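Local coordinates for protein antigen 43 (Escherichia coli, PDB 4KH3) that mediates bacterial self-association, its L-shaped beta-helical passenger domain probably gripping copies on neighbouring cells in a Velcro-like way to drive clumping and biofilm formation, at residues 349-354 with 364-369. Sequence-based numbering, arbitrary orientation.
Sequences GTRSDG and ADALML
Arg-351 reaches from 349-354 to the backbone of 364-369, where its NH1 donates to the carbonyl O of Ala-366 at 2.7 Å, the one hydrogen bond across the contact. The bond is bent at the hydrogen (149°), and the donor stands well above the carbonyl plane instead of on a lone pair. This gives a worked example of how a buried guanidinium can tie a turn to a neighbouring chain segment, because its other nitrogens are held by the turn itself. NE and NH2 pair with both carboxylate oxygens of Asp-353 in a bidentate bridge, each meeting a separate oxygen through its syn lone pair. Arg-351 NE to Asp-353 OD1 is the longer bond (3.2 Å) but nearly straight. Arg-351 NH2 to Asp-353 OD2, at 2.7 Å, completes the salt bridge. With Asp-353 lying in the guanidinium plane and Ala-366 O near it, the group's rotation is fixed. OD1 also accepts from the backbone N of Lys-355, just past the type I turn that Gly-354 N closes onto Arg-351 O.

The setting is the right-handed parallel beta-helix of the passenger domain, in a region assigned as a probable stalk, here interrupted by a hairpin excursion: strand 356-360 runs antiparallel to both 346-350 and 363-370, and Arg-351 also touches its Phe-357.

Van der Waals contact comes chiefly from Met-368. Its CB lies over the margin of one guanidinium face and sits 3.5 Å from Arg-351 CG, the two side chains roughly perpendicular. Bends at chi2 and chi3 fold the terminal methyl back, CE coming to 3.7 Å from Arg-351 NH2. Leu-367 starts away from 349-354, and its side chain touches Phe-357, Ile-359 and Phe-375.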
loop_
_atom_site.group_PDB
_atom_site.type_symbol
_atom_site.label_atom_id
_atom_site.label_comp_id
_atom_site.label_asym_id
_atom_site.label_seq_id
_atom_site.Cartn_x
_atom_site.Cartn_y
_atom_site.Cartn_z
ATOM N N GLY A 349 -4.109 -24.090 14.787
ATOM C CA GLY A 349 -2.853 -24.105 14.071
ATOM C C GLY A 349 -1.692 -24.482 14.952
ATOM O O GLY A 349 -1.878 -24.999 16.050
ATOM N N THR A 350 -0.484 -24.217 14.470
ATOM C CA THR A 350 0.714 -24.543 15.225
ATOM C C THR A 350 1.679 -23.346 15.314
ATOM O O THR A 350 1.959 -22.687 14.314
ATOM C CB THR A 350 1.420 -25.796 14.630
ATOM O OG1 THR A 350 1.622 -25.610 13.228
ATOM C CG2 THR A 350 0.564 -27.037 14.817
ATOM N N ARG A 351 2.176 -23.071 16.517
ATOM C CA ARG A 351 3.202 -22.044 16.719
ATOM C C ARG A 351 4.536 -22.438 16.093
ATOM O O ARG A 351 4.708 -23.562 15.610
ATOM C CB ARG A 351 3.408 -21.765 18.210
ATOM C CG ARG A 351 2.194 -21.165 18.910
ATOM C CD ARG A 351 1.837 -21.952 20.175
ATOM N NE ARG A 351 3.013 -22.219 21.000
ATOM C CZ ARG A 351 3.105 -21.935 22.297
ATOM N NH1 ARG A 351 2.086 -21.379 22.943
ATOM N NH2 ARG A 351 4.223 -22.209 22.949
ATOM N N SER A 352 5.480 -21.499 16.112
ATOM C CA SER A 352 6.815 -21.720 15.559
ATOM C C SER A 352 7.505 -22.884 16.259
ATOM O O SER A 352 8.207 -23.682 15.624
ATOM C CB SER A 352 7.662 -20.455 15.681
ATOM O OG SER A 352 6.887 -19.360 16.141
ATOM N N ASP A 353 7.283 -22.987 17.568
ATOM C CA ASP A 353 7.906 -24.037 18.375
ATOM C C ASP A 353 7.301 -25.420 18.148
ATOM O O ASP A 353 7.804 -26.411 18.668
ATOM C CB ASP A 353 7.900 -23.672 19.869
ATOM C CG ASP A 353 6.511 -23.345 20.400
ATOM O OD1 ASP A 353 5.500 -23.749 19.782
ATOM O OD2 ASP A 353 6.430 -22.688 21.455
ATOM N N GLY A 354 6.223 -25.482 17.371
ATOM C CA GLY A 354 5.603 -26.750 17.024
ATOM C C GLY A 354 4.369 -27.092 17.847
ATOM O O GLY A 354 3.660 -28.044 17.536
ATOM N N ALA A 364 -9.649 -19.966 24.471
ATOM C CA ALA A 364 -8.339 -19.892 23.851
ATOM C C ALA A 364 -7.406 -20.836 24.582
ATOM O O ALA A 364 -7.465 -20.950 25.809
ATOM C CB ALA A 364 -7.808 -18.473 23.908
ATOM N N ASP A 365 -6.544 -21.515 23.835
ATOM C CA ASP A 365 -5.616 -22.440 24.452
ATOM C C ASP A 365 -4.251 -22.362 23.797
ATOM O O ASP A 365 -4.116 -22.584 22.592
ATOM C CB ASP A 365 -6.141 -23.886 24.394
ATOM C CG ASP A 365 -5.144 -24.893 24.980
ATOM O OD1 ASP A 365 -4.699 -24.703 26.137
ATOM O OD2 ASP A 365 -4.783 -25.867 24.278
ATOM N N ALA A 366 -3.251 -22.036 24.613
ATOM C CA ALA A 366 -1.851 -22.092 24.221
ATOM C C ALA A 366 -1.473 -21.058 23.150
ATOM O O ALA A 366 -0.582 -21.288 22.336
ATOM C CB ALA A 366 -1.475 -23.502 23.796
ATOM N N LEU A 367 -2.154 -19.916 23.169
ATOM C CA LEU A 367 -1.772 -18.777 22.340
ATOM C C LEU A 367 -0.347 -18.330 22.625
ATOM O O LEU A 367 0.041 -18.168 23.780
ATOM C CB LEU A 367 -2.702 -17.603 22.601
ATOM C CG LEU A 367 -4.103 -17.782 22.050
ATOM C CD1 LEU A 367 -4.855 -16.516 22.275
ATOM C CD2 LEU A 367 -4.046 -18.122 20.580
ATOM N N MET A 368 0.436 -18.150 21.571
ATOM C CA MET A 368 1.766 -17.582 21.711
ATOM C C MET A 368 1.754 -16.239 21.018
ATOM O O MET A 368 1.562 -16.165 19.808
ATOM C CB MET A 368 2.823 -18.494 21.091
ATOM C CG MET A 368 4.167 -17.813 20.880
ATOM S SD MET A 368 4.969 -17.292 22.414
ATOM C CE MET A 368 5.673 -18.850 22.955
ATOM N N LEU A 369 1.923 -15.171 21.786
ATOM C CA LEU A 369 1.869 -13.830 21.212
ATOM C C LEU A 369 3.235 -13.127 21.240
ATOM O O LEU A 369 3.608 -12.523 22.244
ATOM C CB LEU A 369 0.807 -12.997 21.927
ATOM C CG LEU A 369 -0.615 -13.577 21.985
ATOM C CD1 LEU A 369 -1.454 -12.826 23.006
ATOM C CD2 LEU A 369 -1.288 -13.513 20.632
#